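Local coordinates for putative lipoprotein (Bacteroides fragilis, PDB 3QNK), which probably binds glycans at the outer membrane as a SusD-like lipoprotein, although its own substrate is not established, at residues 185-188 / 189-193; 359-362 / 363-366. One frame throughout, in Å; residues are numbered along the deposited sequence.

Contact 1 (185-188 / 189-193)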
loop_
_atom_site.group_PDB
_atom_site.type_symbol
_atom_site.label_atom_id
_atom_site.label_comp_id
_atom_site.label_asym_id
_atom_site.label_seq_id
_atom_site.Cartn_x
_atom_site.Cartn_y
_atom_site.Cartn_z
ATOM N N TYR B 185 25.586 3.751 16.176
ATOM C CA TYR B 185 26.409 4.957 16.257
ATOM C C TYR B 185 26.521 5.625 14.896
ATOM O O TYR B 185 26.414 6.856 14.810
ATOM C CB TYR B 185 27.801 4.647 16.822
ATOM C CG TYR B 185 27.888 4.693 18.334
ATOM C CD1 TYR B 185 27.723 5.892 19.027
ATOM C CD2 TYR B 185 28.232 3.555 19.070
ATOM C CE1 TYR B 185 27.806 5.938 20.419
ATOM C CE2 TYR B 185 28.362 3.598 20.461
ATOM C CZ TYR B 185 28.148 4.793 21.132
ATOM O OH TYR B 185 28.261 4.838 22.506
ATOM N N ALA B 186 26.710 4.820 13.831
ATOM C CA ALA B 186 26.794 5.319 12.461
ATOM C C ALA B 186 25.476 6.015 12.054
ATOM O O ALA B 186 25.540 7.123 11.523
ATOM C CB ALA B 186 27.129 4.193 11.503
ATOM N N LEU B 187 24.299 5.428 12.375
ATOM C CA LEU B 187 23.039 6.085 12.036
ATOM C C LEU B 187 22.890 7.348 12.853
ATOM O O LEU B 187 22.501 8.369 12.281
ATOM C CB LEU B 187 21.803 5.169 12.192
ATOM C CG LEU B 187 20.440 5.688 11.610
ATOM C CD1 LEU B 187 20.537 6.045 10.147
ATOM C CD2 LEU B 187 19.320 4.683 11.811
ATOM N N LYS B 188 23.289 7.313 14.143
ATOM C CA LYS B 188 23.236 8.442 15.069
ATOM C C LYS B 188 23.973 9.635 14.478
ATOM O O LYS B 188 23.380 10.713 14.393
ATOM C CB LYS B 188 23.819 8.054 16.445
ATOM C CG LYS B 188 23.290 8.844 17.638
ATOM C CD LYS B 188 23.593 8.215 19.003
ATOM C CE LYS B 188 23.859 9.267 20.076
ATOM N NZ LYS B 188 25.317 9.592 20.254
ATOM N N SER B 189 25.225 9.429 13.984
ATOM C CA SER B 189 26.048 10.505 13.397
ATOM C C SER B 189 25.352 11.170 12.193
ATOM O O SER B 189 25.432 12.394 12.079
ATOM C CB SER B 189 27.434 9.996 12.999
ATOM O OG SER B 189 27.448 9.188 11.833
ATOM N N ARG B 190 24.655 10.396 11.316
ATOM C CA ARG B 190 23.944 10.978 10.170
ATOM C C ARG B 190 22.734 11.777 10.629
ATOM O O ARG B 190 22.573 12.918 10.180
ATOM C CB ARG B 190 23.507 9.909 9.180
ATOM C CG ARG B 190 23.065 10.513 7.861
ATOM C CD ARG B 190 22.194 9.547 7.114
ATOM N NE ARG B 190 22.978 8.430 6.597
ATOM C CZ ARG B 190 22.482 7.428 5.882
ATOM N NH1 ARG B 190 21.185 7.380 5.601
ATOM N NH2 ARG B 190 23.278 6.460 5.447
ATOM N N VAL B 191 21.888 11.181 11.541
ATOM C CA VAL B 191 20.706 11.834 12.129
ATOM C C VAL B 191 21.136 13.171 12.823
ATOM O O VAL B 191 20.492 14.208 12.611
ATOM C CB VAL B 191 19.956 10.885 13.087
ATOM C CG1 VAL B 191 18.777 11.581 13.741
ATOM C CG2 VAL B 191 19.465 9.657 12.343
ATOM N N GLU B 192 22.253 13.151 13.563
ATOM C CA GLU B 192 22.802 14.329 14.224
ATOM C C GLU B 192 23.291 15.368 13.206
ATOM O O GLU B 192 23.122 16.566 13.426
ATOM C CB GLU B 192 23.949 13.951 15.178
ATOM C CG GLU B 192 23.525 13.175 16.423
ATOM C CD GLU B 192 24.627 12.446 17.187
ATOM O OE1 GLU B 192 25.623 12.034 16.552
ATOM O OE2 GLU B 192 24.485 12.262 18.419
ATOM N N LEU B 193 23.876 14.919 12.082
ATOM C CA LEU B 193 24.372 15.812 11.034
ATOM C C LEU B 193 23.203 16.494 10.317
ATOM O O LEU B 193 23.258 17.701 10.031
ATOM C CB LEU B 193 25.255 15.032 10.039
ATOM C CG LEU B 193 25.966 15.841 8.941
ATOM C CD1 LEU B 193 27.002 16.798 9.529
ATOM C CD2 LEU B 193 26.602 14.933 7.936
#
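Lys188 and Glu192 face each other one turn apart on helix 181-194 of this alpha-alpha superhelical, SusD-family protein, forming an i to i+4 salt bridge. NZ of Lys188 lies 3.3 Å from OE2 of Glu192, a weak hydrogen bond within the ion pair. The lysine chain sets off anti to its own N (chi1 -154°), then bends at its last two torsions, which brings CE as well as NZ up to that oxygen. Ser204 on helix 198-209 ties the pair down: its OG bonds to both Lys188 NZ and Glu192 OE1, so each carboxylate oxygen of Glu192 has a partner.

Along the backbone, Ser189 N donates a hydrogen bond to Tyr185 O at 3.0 Å, Val191 N to Leu187 O at 3.0 Å and Glu192 N to Lys188 O at 2.8 Å. The guanidinium of Arg190 is held outside the segment, NH2 in a salt bridge with Glu393. Leu187 CG and Val191 CG2 touch loosely on the side facing helix 101-126.

Ala186 O serves two donors. The regular bond from Arg190 N is weak at 3.4 Å, while buried Ser189 accepts from Asn397 ND2 at its hydroxyl and donates from OG to Ala186 O at 2.8 Å.

Contact 2 (359-362 / 363-366)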
loop_
_atom_site.group_PDB
_atom_site.type_symbol
_atom_site.label_atom_id
_atom_site.label_comp_id
_atom_site.label_asym_id
_atom_site.label_seq_id
_atom_site.Cartn_x
_atom_site.Cartn_y
_atom_site.Cartn_z
ATOM N N TYR B 359 24.614 7.913 -20.107
ATOM C CA TYR B 359 25.244 7.221 -18.980
ATOM C C TYR B 359 24.246 6.354 -18.254
ATOM O O TYR B 359 23.045 6.647 -18.286
ATOM C CB TYR B 359 25.841 8.234 -17.959
ATOM C CG TYR B 359 26.786 9.236 -18.567
ATOM C CD1 TYR B 359 28.066 8.861 -18.966
ATOM C CD2 TYR B 359 26.373 10.543 -18.841
ATOM C CE1 TYR B 359 28.919 9.757 -19.612
ATOM C CE2 TYR B 359 27.224 11.453 -19.477
ATOM C CZ TYR B 359 28.505 11.056 -19.845
ATOM O OH TYR B 359 29.374 11.905 -20.477
ATOM N N ASN B 360 24.755 5.328 -17.544
ATOM C CA ASN B 360 24.021 4.432 -16.646
ATOM C C ASN B 360 24.856 4.266 -15.404
ATOM O O ASN B 360 26.072 4.498 -15.456
ATOM C CB ASN B 360 23.722 3.067 -17.281
ATOM C CG ASN B 360 22.701 3.104 -18.364
ATOM O OD1 ASN B 360 23.035 3.232 -19.529
ATOM N ND2 ASN B 360 21.437 2.963 -18.016
ATOM N N VAL B 361 24.230 3.859 -14.294
ATOM C CA VAL B 361 24.952 3.629 -13.042
ATOM C C VAL B 361 25.729 2.246 -13.096
ATOM O O VAL B 361 25.308 1.306 -13.798
ATOM C CB VAL B 361 23.978 3.704 -11.836
ATOM C CG1 VAL B 361 22.996 2.524 -11.848
ATOM C CG2 VAL B 361 24.728 3.738 -10.512
ATOM N N TRP B 362 26.874 2.169 -12.390
ATOM C CA TRP B 362 27.615 0.922 -12.131
ATOM C C TRP B 362 27.439 0.599 -10.585
ATOM O O TRP B 362 26.391 0.056 -10.177
ATOM C CB TRP B 362 29.100 1.008 -12.555
ATOM C CG TRP B 362 29.751 -0.329 -12.673
ATOM C CD1 TRP B 362 29.505 -1.433 -11.913
ATOM C CD2 TRP B 362 30.729 -0.721 -13.648
ATOM N NE1 TRP B 362 30.270 -2.495 -12.351
ATOM C CE2 TRP B 362 31.038 -2.083 -13.412
ATOM C CE3 TRP B 362 31.315 -0.078 -14.762
ATOM C CZ2 TRP B 362 31.953 -2.798 -14.208
ATOM C CZ3 TRP B 362 32.238 -0.778 -15.527
ATOM C CH2 TRP B 362 32.559 -2.118 -15.243
ATOM N N LYS B 363 28.434 1.023 -9.751
ATOM C CA LYS B 363 28.481 0.905 -8.298
ATOM C C LYS B 363 27.945 -0.449 -7.769
ATOM O O LYS B 363 28.630 -1.462 -7.871
ATOM C CB LYS B 363 27.727 2.075 -7.630
ATOM C CG LYS B 363 28.579 2.794 -6.596
ATOM C CD LYS B 363 27.724 3.426 -5.545
ATOM C CE LYS B 363 28.507 4.331 -4.623
ATOM N NZ LYS B 363 29.284 5.414 -5.273
ATOM N N TRP B 364 26.708 -0.463 -7.246
ATOM C CA TRP B 364 26.077 -1.640 -6.664
ATOM C C TRP B 364 25.534 -2.618 -7.723
ATOM O O TRP B 364 24.988 -3.644 -7.324
ATOM C CB TRP B 364 25.003 -1.248 -5.632
ATOM C CG TRP B 364 24.234 -0.011 -5.985
ATOM C CD1 TRP B 364 24.478 1.264 -5.560
ATOM C CD2 TRP B 364 23.166 0.079 -6.938
ATOM N NE1 TRP B 364 23.591 2.142 -6.162
ATOM C CE2 TRP B 364 22.779 1.440 -7.012
ATOM C CE3 TRP B 364 22.478 -0.868 -7.720
ATOM C CZ2 TRP B 364 21.720 1.873 -7.809
ATOM C CZ3 TRP B 364 21.431 -0.437 -8.512
ATOM C CH2 TRP B 364 21.062 0.920 -8.553
ATOM N N ILE B 365 25.701 -2.348 -9.037
ATOM C CA ILE B 365 25.351 -3.342 -10.054
ATOM C C ILE B 365 26.642 -4.152 -10.293
ATOM O O ILE B 365 27.646 -3.582 -10.723
ATOM C CB ILE B 365 24.723 -2.806 -11.364
ATOM C CG1 ILE B 365 23.407 -2.068 -11.069
ATOM C CG2 ILE B 365 24.456 -3.985 -12.331
ATOM C CD1 ILE B 365 22.830 -1.287 -12.237
ATOM N N ASP B 366 26.631 -5.466 -9.954
ATOM C CA ASP B 366 27.791 -6.348 -10.066
ATOM C C ASP B 366 28.020 -6.802 -11.524
ATOM O O ASP B 366 27.899 -7.986 -11.836
ATOM C CB ASP B 366 27.645 -7.560 -9.130
ATOM C CG ASP B 366 28.931 -8.284 -8.736
ATOM O OD1 ASP B 366 29.991 -8.029 -9.383
ATOM O OD2 ASP B 366 28.881 -9.105 -7.777
#
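Trp362 and Ile365 close a type II' beta turn at the end of the short strand 360-361: Ile365 N donates to Trp362 O at 2.7 Å, with an N-H...O angle of 164°. The donor sits well above the carbonyl plane. Trp362 has the most surface buried here. Its CG stands anti to the backbone N (chi1 -163°), and the edge of the indole comes round to Ile365 O, which lies near the ring plane, 3.1 Å from CD1. NE1 is also near that oxygen, but the angle is too poor for a hydrogen bond. Outside the turn, Arg225 makes a cation-pi contact with this indole and Tyr367 packs edge-to-face with it.

Val361 carries the apolar part of the contact. Its CG1 meets Ile365 CD1 at 3.8 Å and Trp364 CH2 at 4.1 Å, its side chain crossing both at roughly a right angle, while CG2 lies over the rim of one face of the Trp364 ring.

Lys363, at the first corner with positive phi (40°), sends its chain away from the turn to Asn322, and Trp364 NE1 bonds to Phe449 O. The whole is a tight beta turn leading out of a two-stranded antiparallel sheet, strand 360-361 pairing with 323-324.

Contact 1 and contact 2 belong to different parts of the chain and do not touch: their centres are 27 Å apart, their nearest atoms about 12 Å, and they lie on opposite sides of the chain's centre. Contact 1 (185-193) comes first in sequence, inside a helix packed among helices 101-126, 149-166, 198-209 and 391-405. Contact 2 (359-366) follows much later in the chain, where a loop leaves a short antiparallel strand pair and packs on helix 253-257. Both are largely buried and neither meets the other protein chain of the assembly. With no ligand or binding residue identified here, neither contact can be tied to glycan recognition.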